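Side-chain contacts in threonine synthase (Brucella melitensis bv. 1, PDB 4F4F), which probably catalyses the pyridoxal-phosphate-dependent conversion of O-phospho-L-homoserine and water to L-threonine and phosphate, the last step of threonine biosynthesis: residues A[96-99]-A[103-106]; A[237-242]-A[253-258]; A[191-196]-A[459-464]; A[208-211]-A[215-218]. All coordinates share one frame; numbering follows the deposited sequence.

Overall arrangement
The four contacts form two clusters on opposite sides of the chain's centre. Interactions 1 and 2 belong to the mixed sheet, with centres 11 Å apart. They touch directly: Leu-106 CD2 lies 3.9 Å from Ala-242 CB. Interaction 2 is the nearer to the active site: Pro-258 lines the pyridoxal-5'-phosphate pocket, and the side chain of Val-257 is about 5 Å from the bound cofactor. In interaction 1 the side chain of Val-105 is about 12 Å from it. Interactions 3 and 4 lie away from the annotated sites, at the parallel sheet. Their centres are 14 Å apart, and Glu-459 CB meets Phe-215 CE1 at 3.5 Å. Interactions 2 and 3 are 39 Å apart, centre to centre.

Interaction 1. Residues A[96-99]-A[103-106]; sequences LVQT and EFVL
The antiparallel beta hairpin of strands 96-100 and 103-107 forms one edge of the mixed sheet, where Val-97 and Val-105 make its hydrogen-bonded pair. Val-97 N gives a bond of 2.9 Å to Val-105 O, and Val-105 N returns one of 2.8 Å to Val-97 O. Thr-99 N to Glu-103 O continues the pairing toward the turn. Strand 103-107 also bonds to strand 409-413, so the hairpin is tied into the sheet.

Leu-96, Gln-98, Phe-104 and Leu-106 share one face. Leu-96 CD2 reaches Leu-106 CD1 at 3.8 Å and also touches Phe-104 CB. Gln-98 runs beside the Phe-104 ring, its amide plane turned 23° from the ring plane. The Gln-98 chain is extended, and Gln-98 CG sits 3.6 Å from Phe-104 CE2. Its NE2 bonds to Asp-100 O, which anchors the amide.

Val-97 and Val-105 point to the other face, and Thr-99 CG2 packs on Val-105 CG2. With chi1 at 48°, the Thr-99 hydroxyl is turned to the carboxylate: Thr-99 OG1 donates to the anti lone pair of Glu-103 OE2 at 2.6 Å. The ionised form of Glu-103 is probably favoured, since the same OE2 forms a salt bridge with Arg-400 NH2.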
# COMPACT_ATOMS: atom_id res chain seq x y z
N LEU A 96 -14.25 3.27 11.72
CA LEU A 96 -15.41 2.91 10.88
C LEU A 96 -16.45 4.04 10.87
O LEU A 96 -16.68 4.69 11.89
CB LEU A 96 -16.05 1.61 11.38
CG LEU A 96 -15.22 0.33 11.25
CD1 LEU A 96 -15.86 -0.80 12.11
CD2 LEU A 96 -15.06 -0.11 9.81
N VAL A 97 -17.11 4.23 9.72
CA VAL A 97 -18.30 5.06 9.60
C VAL A 97 -19.35 4.17 8.95
O VAL A 97 -19.10 3.62 7.89
CB VAL A 97 -18.01 6.32 8.75
CG1 VAL A 97 -19.32 7.10 8.48
CG2 VAL A 97 -16.99 7.20 9.46
N GLN A 98 -20.48 3.97 9.61
CA GLN A 98 -21.54 3.11 9.06
C GLN A 98 -22.23 3.81 7.90
O GLN A 98 -22.60 4.97 8.04
CB GLN A 98 -22.57 2.80 10.12
CG GLN A 98 -23.58 1.76 9.68
CD GLN A 98 -24.41 1.25 10.84
OE1 GLN A 98 -24.33 1.79 11.97
NE2 GLN A 98 -25.21 0.21 10.59
N THR A 99 -22.46 3.09 6.80
CA THR A 99 -23.12 3.68 5.61
C THR A 99 -24.45 3.02 5.19
O THR A 99 -25.16 3.56 4.36
CB THR A 99 -22.16 3.70 4.39
OG1 THR A 99 -21.54 2.41 4.24
CG2 THR A 99 -21.07 4.75 4.56
N GLU A 103 -23.20 -2.31 6.50
CA GLU A 103 -22.12 -1.83 5.68
C GLU A 103 -21.44 -0.68 6.37
O GLU A 103 -22.11 0.25 6.87
CB GLU A 103 -22.67 -1.33 4.35
CG GLU A 103 -21.67 -0.77 3.36
CD GLU A 103 -22.40 -0.11 2.19
OE1 GLU A 103 -22.84 -0.82 1.22
OE2 GLU A 103 -22.59 1.13 2.26
N PHE A 104 -20.10 -0.73 6.38
CA PHE A 104 -19.26 0.24 7.06
C PHE A 104 -18.09 0.62 6.17
O PHE A 104 -17.57 -0.26 5.45
CB PHE A 104 -18.71 -0.40 8.33
CG PHE A 104 -19.78 -0.90 9.25
CD1 PHE A 104 -20.39 -2.11 9.03
CD2 PHE A 104 -20.22 -0.13 10.29
CE1 PHE A 104 -21.41 -2.57 9.85
CE2 PHE A 104 -21.25 -0.58 11.12
CZ PHE A 104 -21.84 -1.80 10.89
N VAL A 105 -17.64 1.87 6.26
CA VAL A 105 -16.47 2.31 5.53
C VAL A 105 -15.33 2.42 6.56
O VAL A 105 -15.54 3.00 7.63
CB VAL A 105 -16.74 3.65 4.84
CG1 VAL A 105 -15.46 4.28 4.40
CG2 VAL A 105 -17.67 3.44 3.64
N LEU A 106 -14.18 1.80 6.26
CA LEU A 106 -12.99 1.89 7.10
C LEU A 106 -12.13 3.01 6.52
O LEU A 106 -11.61 2.90 5.42
CB LEU A 106 -12.17 0.60 7.08
CG LEU A 106 -10.97 0.54 8.04
CD1 LEU A 106 -11.41 0.82 9.47
CD2 LEU A 106 -10.37 -0.86 7.96

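Interaction 2. Residues A[237-242]-A[253-258]; sequences VYYFTA and VSFTVP
Tyr-239 is the first residue of helix segment 237-242 to meet strand 253-258, and it carries most of the contact. Its CG lies beside the backbone N (chi1 -68°), which sends the ring along the strand toward Phe-255. The two rings form a T-shaped pair. The edge of Tyr-239 is directed at the face of Phe-255, with centroids 4.7 Å apart and planes at 65°. CD1 of Tyr-239 stands over the centre of the Phe-255 ring, 3.4 Å above its plane. Tyr-239 CD1 is 3.5 Å from Phe-255 CD2, and CE1 leans toward the root of the same ring. The backbone takes part as well, since Phe-255 CZ comes 3.6 Å from Tyr-239 O.

The phenol end of Tyr-239 reaches two residues further along the strand. There Tyr-239 OH touches Val-257 CG2 at 3.5 Å, and the two side chains cross at about a right angle. Tyr-239 is buried, and its hydroxyl is hydrogen-bonded to Asp-264 O. The tyrosine therefore spans from the helix to the start of helix 263-274.

Three residues on, Ala-242 points its CB at the strand. Ala-242 CB meets the edge of the Phe-255 ring, 4.1 Å from Phe-255 CE2 and near the ring plane. Phe-255 is thus held on one face by Tyr-239 and at its rim by Ala-242.

All four touching residues are buried. They pack helix 236-245 on a strand of the mixed sheet, and that strand leads to Pro-258 of the cofactor pocket. Such helix-on-sheet packing belongs to the fold type II (tryptophan synthase beta-like) architecture of threonine synthases.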
# COMPACT_ATOMS: atom_id res chain seq x y z
N VAL A 237 -3.03 -5.04 10.33
CA VAL A 237 -3.57 -4.59 11.57
C VAL A 237 -5.02 -4.13 11.45
O VAL A 237 -5.87 -4.49 12.27
CB VAL A 237 -2.70 -3.49 12.21
CG1 VAL A 237 -3.32 -3.02 13.51
CG2 VAL A 237 -1.26 -4.02 12.49
N TYR A 238 -5.32 -3.30 10.45
CA TYR A 238 -6.64 -2.68 10.43
C TYR A 238 -7.75 -3.67 10.07
O TYR A 238 -8.92 -3.44 10.36
CB TYR A 238 -6.69 -1.41 9.63
CG TYR A 238 -6.16 -1.49 8.24
CD1 TYR A 238 -6.85 -2.16 7.26
CD2 TYR A 238 -5.02 -0.79 7.88
CE1 TYR A 238 -6.35 -2.21 5.95
CE2 TYR A 238 -4.55 -0.83 6.59
CZ TYR A 238 -5.21 -1.54 5.64
OH TYR A 238 -4.71 -1.54 4.34
N TYR A 239 -7.38 -4.80 9.48
CA TYR A 239 -8.35 -5.89 9.32
C TYR A 239 -8.76 -6.44 10.68
O TYR A 239 -9.95 -6.57 10.96
CB TYR A 239 -7.82 -6.99 8.43
CG TYR A 239 -7.68 -6.56 7.03
CD1 TYR A 239 -8.74 -6.67 6.14
CD2 TYR A 239 -6.48 -6.04 6.56
CE1 TYR A 239 -8.60 -6.27 4.83
CE2 TYR A 239 -6.35 -5.59 5.26
CZ TYR A 239 -7.43 -5.74 4.40
OH TYR A 239 -7.30 -5.37 3.11
N PHE A 240 -7.79 -6.67 11.56
CA PHE A 240 -8.11 -7.01 12.94
C PHE A 240 -8.93 -5.95 13.69
O PHE A 240 -9.93 -6.28 14.34
CB PHE A 240 -6.83 -7.31 13.74
CG PHE A 240 -6.28 -8.72 13.50
CD1 PHE A 240 -5.48 -9.00 12.40
CD2 PHE A 240 -6.54 -9.74 14.39
CE1 PHE A 240 -4.95 -10.26 12.20
CE2 PHE A 240 -6.05 -11.01 14.17
CZ PHE A 240 -5.25 -11.27 13.09
N THR A 241 -8.51 -4.70 13.64
CA THR A 241 -9.18 -3.67 14.45
C THR A 241 -10.63 -3.45 13.96
O THR A 241 -11.57 -3.35 14.77
CB THR A 241 -8.38 -2.37 14.54
OG1 THR A 241 -8.21 -1.79 13.22
CG2 THR A 241 -7.00 -2.64 15.22
N ALA A 242 -10.83 -3.36 12.66
CA ALA A 242 -12.19 -3.27 12.11
C ALA A 242 -13.05 -4.48 12.49
O ALA A 242 -14.17 -4.31 12.95
CB ALA A 242 -12.14 -3.12 10.59
N VAL A 253 -16.39 -11.43 9.18
CA VAL A 253 -16.51 -10.11 8.59
C VAL A 253 -16.00 -10.19 7.15
O VAL A 253 -15.11 -11.00 6.84
CB VAL A 253 -15.69 -9.08 9.42
CG1 VAL A 253 -15.66 -7.70 8.73
CG2 VAL A 253 -16.31 -8.94 10.82
N SER A 254 -16.60 -9.39 6.26
CA SER A 254 -16.15 -9.32 4.88
C SER A 254 -15.50 -7.97 4.59
O SER A 254 -15.83 -6.94 5.22
CB SER A 254 -17.30 -9.58 3.90
OG SER A 254 -17.75 -10.91 4.00
N PHE A 255 -14.58 -7.97 3.64
CA PHE A 255 -13.90 -6.75 3.24
C PHE A 255 -13.88 -6.58 1.73
O PHE A 255 -13.61 -7.52 0.98
CB PHE A 255 -12.46 -6.75 3.72
CG PHE A 255 -12.30 -6.74 5.22
CD1 PHE A 255 -12.34 -7.91 5.94
CD2 PHE A 255 -12.10 -5.56 5.89
CE1 PHE A 255 -12.15 -7.91 7.31
CE2 PHE A 255 -11.95 -5.53 7.27
CZ PHE A 255 -11.98 -6.72 7.97
N THR A 256 -14.08 -5.34 1.30
CA THR A 256 -13.87 -4.97 -0.09
C THR A 256 -12.78 -3.92 -0.16
O THR A 256 -12.81 -2.92 0.56
CB THR A 256 -15.19 -4.46 -0.73
OG1 THR A 256 -16.19 -5.47 -0.64
CG2 THR A 256 -15.00 -4.06 -2.22
N VAL A 257 -11.83 -4.13 -1.06
CA VAL A 257 -10.64 -3.33 -1.13
C VAL A 257 -10.44 -2.75 -2.52
O VAL A 257 -10.24 -3.53 -3.47
CB VAL A 257 -9.42 -4.19 -0.82
CG1 VAL A 257 -8.15 -3.34 -0.86
CG2 VAL A 257 -9.59 -4.89 0.52
N PRO A 258 -10.47 -1.41 -2.65
CA PRO A 258 -10.11 -0.83 -3.92
C PRO A 258 -8.64 -1.12 -4.14
O PRO A 258 -7.81 -0.76 -3.29
CB PRO A 258 -10.43 0.68 -3.77
CG PRO A 258 -11.09 0.85 -2.44
CD PRO A 258 -10.72 -0.36 -1.64

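Interaction 3. Residues A[191-196]-A[459-464]; sequences HALSIE and EEYVRH
Tyr-461 of helix 455-465 reaches across to strand 190-196, meeting His-191 with its hydroxyl and Leu-193 with one face of its ring. Its CG is anti to the backbone N (chi1 -178°), which carries the ring out toward the strand.

The Tyr-461 and His-191 rings meet obliquely, with planes at 72° and centroids 5.8 Å apart. Tyr-461 OH comes to the edge of the imidazole at ND1, near its plane. His-191 ND1 and Tyr-461 OH are hydrogen-bonded at 3.0 Å (angle 153°); either could be the donor.

Leu-193 approaches differently. Its CD2 methyl stands over the Tyr-461 ring, 3.8 Å from the centroid and 18° off the normal, a CH-pi contact. The methyl is shifted toward the rim on the CE1 side, with Leu-193 CD2 3.6 Å from Tyr-461 CE1. His-191 and Leu-193 alternate with Ala-192 along the strand, so both point at the helix.

A water adds a second link. It gives a hydrogen bond to Ala-192 O at 3.2 Å and is hydrogen-bonded to Tyr-461 OH at 2.8 Å. Around the pair, His-191 stacks on Phe-166 and Tyr-461 stacks on His-465. The contact packs the C-terminal helix on the parallel sheet, far from the cofactor.

Two partners therefore grip the phenol oxygen, the imidazole and the water. They would fix where the phenol tip sits. The turn of the ring is limited instead by Leu-193 CD2 and the stacked His-465. Because either ND1 or OH could be the donor, the bond is compatible with more than one imidazole tautomer.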
# COMPACT_ATOMS: atom_id res chain seq x y z
N HIS A 191 14.50 15.53 -0.16
CA HIS A 191 14.88 16.19 -1.41
C HIS A 191 13.88 15.92 -2.49
O HIS A 191 13.78 14.82 -3.00
CB HIS A 191 16.28 15.75 -1.81
CG HIS A 191 17.30 15.96 -0.71
ND1 HIS A 191 18.04 17.07 -0.61
CD2 HIS A 191 17.64 15.15 0.37
CE1 HIS A 191 18.83 16.99 0.48
NE2 HIS A 191 18.58 15.81 1.09
N ALA A 192 13.12 16.94 -2.85
CA ALA A 192 12.09 16.81 -3.87
C ALA A 192 12.71 17.31 -5.15
O ALA A 192 13.13 18.46 -5.22
CB ALA A 192 10.85 17.65 -3.49
N LEU A 193 12.76 16.45 -6.16
CA LEU A 193 13.42 16.71 -7.41
C LEU A 193 12.37 16.78 -8.50
O LEU A 193 11.77 15.78 -8.82
CB LEU A 193 14.44 15.57 -7.71
CG LEU A 193 15.58 15.37 -6.70
CD1 LEU A 193 16.60 14.33 -7.15
CD2 LEU A 193 16.26 16.71 -6.39
N SER A 194 12.15 17.98 -9.03
CA SER A 194 11.18 18.26 -10.06
C SER A 194 11.91 18.12 -11.40
O SER A 194 12.64 19.03 -11.83
CB SER A 194 10.62 19.68 -9.83
OG SER A 194 9.59 20.05 -10.74
N ILE A 195 11.72 16.98 -12.05
CA ILE A 195 12.43 16.64 -13.29
C ILE A 195 11.73 17.30 -14.49
O ILE A 195 10.50 17.24 -14.62
CB ILE A 195 12.49 15.10 -13.48
CG1 ILE A 195 13.09 14.43 -12.21
CG2 ILE A 195 13.24 14.71 -14.78
CD1 ILE A 195 14.47 14.95 -11.82
N GLU A 196 12.51 17.92 -15.37
CA GLU A 196 12.00 18.49 -16.62
C GLU A 196 11.81 17.32 -17.60
O GLU A 196 12.62 17.09 -18.50
CB GLU A 196 12.90 19.63 -17.13
CG GLU A 196 13.10 20.72 -16.06
CD GLU A 196 13.23 22.15 -16.55
OE1 GLU A 196 12.20 22.71 -16.96
OE2 GLU A 196 14.35 22.75 -16.56
N GLU A 459 22.28 11.82 -10.44
CA GLU A 459 23.18 11.06 -9.56
C GLU A 459 24.07 12.02 -8.81
O GLU A 459 24.34 11.82 -7.63
CB GLU A 459 24.04 10.06 -10.33
CG GLU A 459 23.30 8.79 -10.73
CD GLU A 459 24.20 7.76 -11.39
OE1 GLU A 459 25.37 8.09 -11.65
OE2 GLU A 459 23.76 6.62 -11.63
N GLU A 460 24.56 13.07 -9.49
CA GLU A 460 25.43 14.07 -8.84
C GLU A 460 24.67 14.79 -7.70
O GLU A 460 25.23 15.05 -6.63
CB GLU A 460 26.00 15.11 -9.86
N TYR A 461 23.42 15.12 -7.94
CA TYR A 461 22.62 15.78 -6.89
C TYR A 461 22.50 14.83 -5.69
O TYR A 461 22.75 15.23 -4.55
CB TYR A 461 21.22 16.25 -7.38
CG TYR A 461 20.46 16.95 -6.28
CD1 TYR A 461 19.83 16.21 -5.28
CD2 TYR A 461 20.39 18.36 -6.20
CE1 TYR A 461 19.18 16.83 -4.23
CE2 TYR A 461 19.71 18.98 -5.16
CZ TYR A 461 19.11 18.21 -4.17
OH TYR A 461 18.43 18.77 -3.10
N VAL A 462 22.19 13.58 -5.96
CA VAL A 462 22.02 12.63 -4.87
C VAL A 462 23.33 12.41 -4.10
O VAL A 462 23.34 12.42 -2.88
CB VAL A 462 21.47 11.28 -5.38
CG1 VAL A 462 21.62 10.20 -4.31
CG2 VAL A 462 20.02 11.42 -5.82
N ARG A 463 24.42 12.25 -4.85
CA ARG A 463 25.75 12.05 -4.28
C ARG A 463 26.13 13.23 -3.39
O ARG A 463 26.60 13.04 -2.28
CB ARG A 463 26.75 11.85 -5.43
CG ARG A 463 28.19 11.59 -5.06
CD ARG A 463 29.05 11.40 -6.33
NE ARG A 463 29.03 10.00 -6.76
CZ ARG A 463 28.56 9.53 -7.92
NH1 ARG A 463 28.08 10.33 -8.86
NH2 ARG A 463 28.60 8.22 -8.14
N HIS A 464 25.87 14.45 -3.86
CA HIS A 464 26.19 15.66 -3.09
C HIS A 464 25.39 15.82 -1.82
O HIS A 464 25.93 16.29 -0.81
CB HIS A 464 26.07 16.91 -3.96
CG HIS A 464 26.51 18.17 -3.26
ND1 HIS A 464 25.64 19.02 -2.67
CD2 HIS A 464 27.79 18.68 -3.02
CE1 HIS A 464 26.33 20.04 -2.10
NE2 HIS A 464 27.64 19.83 -2.31
O HOH W 1 15.74 19.44 -3.67

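Interaction 4. Residues A[208-211]-A[215-218]; sequences GMFN and FCDA
The end of helix 199-211 and the short helix 213-219 follow each other closely in the chain, bringing Phe-210 and Cys-216 to a CA-CA distance of 6.2 Å and Met-209 and Phe-215 to 6.9 Å. No hydrogen bond is assigned between the segments; side chains pack on each other and on the carbonyls at the end of the first helix.

Met-209 and Phe-215 run side by side and point the same way. Met-209 CG and SD both lie 3.8 Å from Phe-215 CE2. Met-209 SD is 4.9 Å from the Phe-215 ring centroid and 59° off the normal. This is a Met-aromatic contact of oblique geometry. The bend at chi3 (-85°) turns the terminal methyl of Met-209 away from the ring.

Cys-216 fills the second half of the contact. Its CB points at the other helix, and Cys-216 SG approaches two backbone oxygens, 3.3 Å from Met-209 O and 3.4 Å from Phe-210 O. Cys-216 SG also touches Phe-210 CD1 at 4.1 Å and lies obliquely to that ring.

Leu-221 touches all four of these side chains. Helix 455-465 packs on Met-209 and Phe-215, and Phe-215 N is held by Asp-212 OD1 in the turn.

The joint thus rests on two sulfur-aromatic contacts and van der Waals packing. On its apolar side Cys-216 meets the Phe-210 ring and Leu-221. The two carbonyl oxygens near its thiol could accept a weak S-H...O interaction, although no such hydrogen bond is assigned.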
# COMPACT_ATOMS: atom_id res chain seq x y z
N GLY A 208 17.57 3.63 -13.94
CA GLY A 208 18.96 3.95 -14.25
C GLY A 208 19.88 3.91 -13.03
O GLY A 208 20.93 3.26 -13.06
N MET A 209 19.48 4.58 -11.96
CA MET A 209 20.28 4.61 -10.74
C MET A 209 20.40 3.21 -10.16
O MET A 209 21.49 2.82 -9.74
CB MET A 209 19.68 5.56 -9.69
CG MET A 209 19.90 7.04 -10.03
SD MET A 209 19.28 8.22 -8.80
CE MET A 209 17.58 8.35 -9.32
N PHE A 210 19.30 2.47 -10.14
CA PHE A 210 19.34 1.11 -9.59
C PHE A 210 20.17 0.12 -10.40
O PHE A 210 20.70 -0.83 -9.84
CB PHE A 210 17.95 0.56 -9.27
CG PHE A 210 17.44 1.05 -7.95
CD1 PHE A 210 17.90 0.50 -6.77
CD2 PHE A 210 16.57 2.11 -7.89
CE1 PHE A 210 17.46 0.98 -5.55
CE2 PHE A 210 16.13 2.60 -6.67
CZ PHE A 210 16.57 2.04 -5.50
N ASN A 211 20.30 0.38 -11.70
CA ASN A 211 21.17 -0.41 -12.58
C ASN A 211 22.64 -0.06 -12.45
O ASN A 211 23.49 -0.80 -12.91
CB ASN A 211 20.76 -0.22 -14.03
CG ASN A 211 19.42 -0.84 -14.33
OD1 ASN A 211 19.01 -1.80 -13.68
ND2 ASN A 211 18.73 -0.30 -15.33
N PHE A 215 27.11 3.03 -8.07
CA PHE A 215 26.34 4.13 -7.49
C PHE A 215 25.49 3.64 -6.32
O PHE A 215 25.51 4.23 -5.25
CB PHE A 215 25.48 4.78 -8.57
CG PHE A 215 24.64 5.91 -8.06
CD1 PHE A 215 25.19 7.16 -7.87
CD2 PHE A 215 23.31 5.72 -7.79
CE1 PHE A 215 24.43 8.21 -7.39
CE2 PHE A 215 22.52 6.77 -7.32
CZ PHE A 215 23.09 8.01 -7.11
N CYS A 216 24.76 2.55 -6.52
CA CYS A 216 23.93 1.95 -5.45
C CYS A 216 24.72 1.61 -4.23
O CYS A 216 24.25 1.78 -3.11
CB CYS A 216 23.27 0.65 -5.90
SG CYS A 216 22.01 0.86 -7.15
N ASP A 217 25.92 1.08 -4.46
CA ASP A 217 26.81 0.61 -3.40
C ASP A 217 27.29 1.81 -2.60
O ASP A 217 27.19 1.83 -1.38
CB ASP A 217 28.04 -0.09 -4.00
CG ASP A 217 27.96 -1.61 -3.92
OD1 ASP A 217 27.38 -2.14 -2.95
OD2 ASP A 217 28.51 -2.28 -4.83
N ALA A 218 27.81 2.81 -3.32
CA ALA A 218 28.38 4.00 -2.69
C ALA A 218 27.34 4.77 -1.86
O ALA A 218 27.66 5.33 -0.82
CB ALA A 218 29.03 4.90 -3.73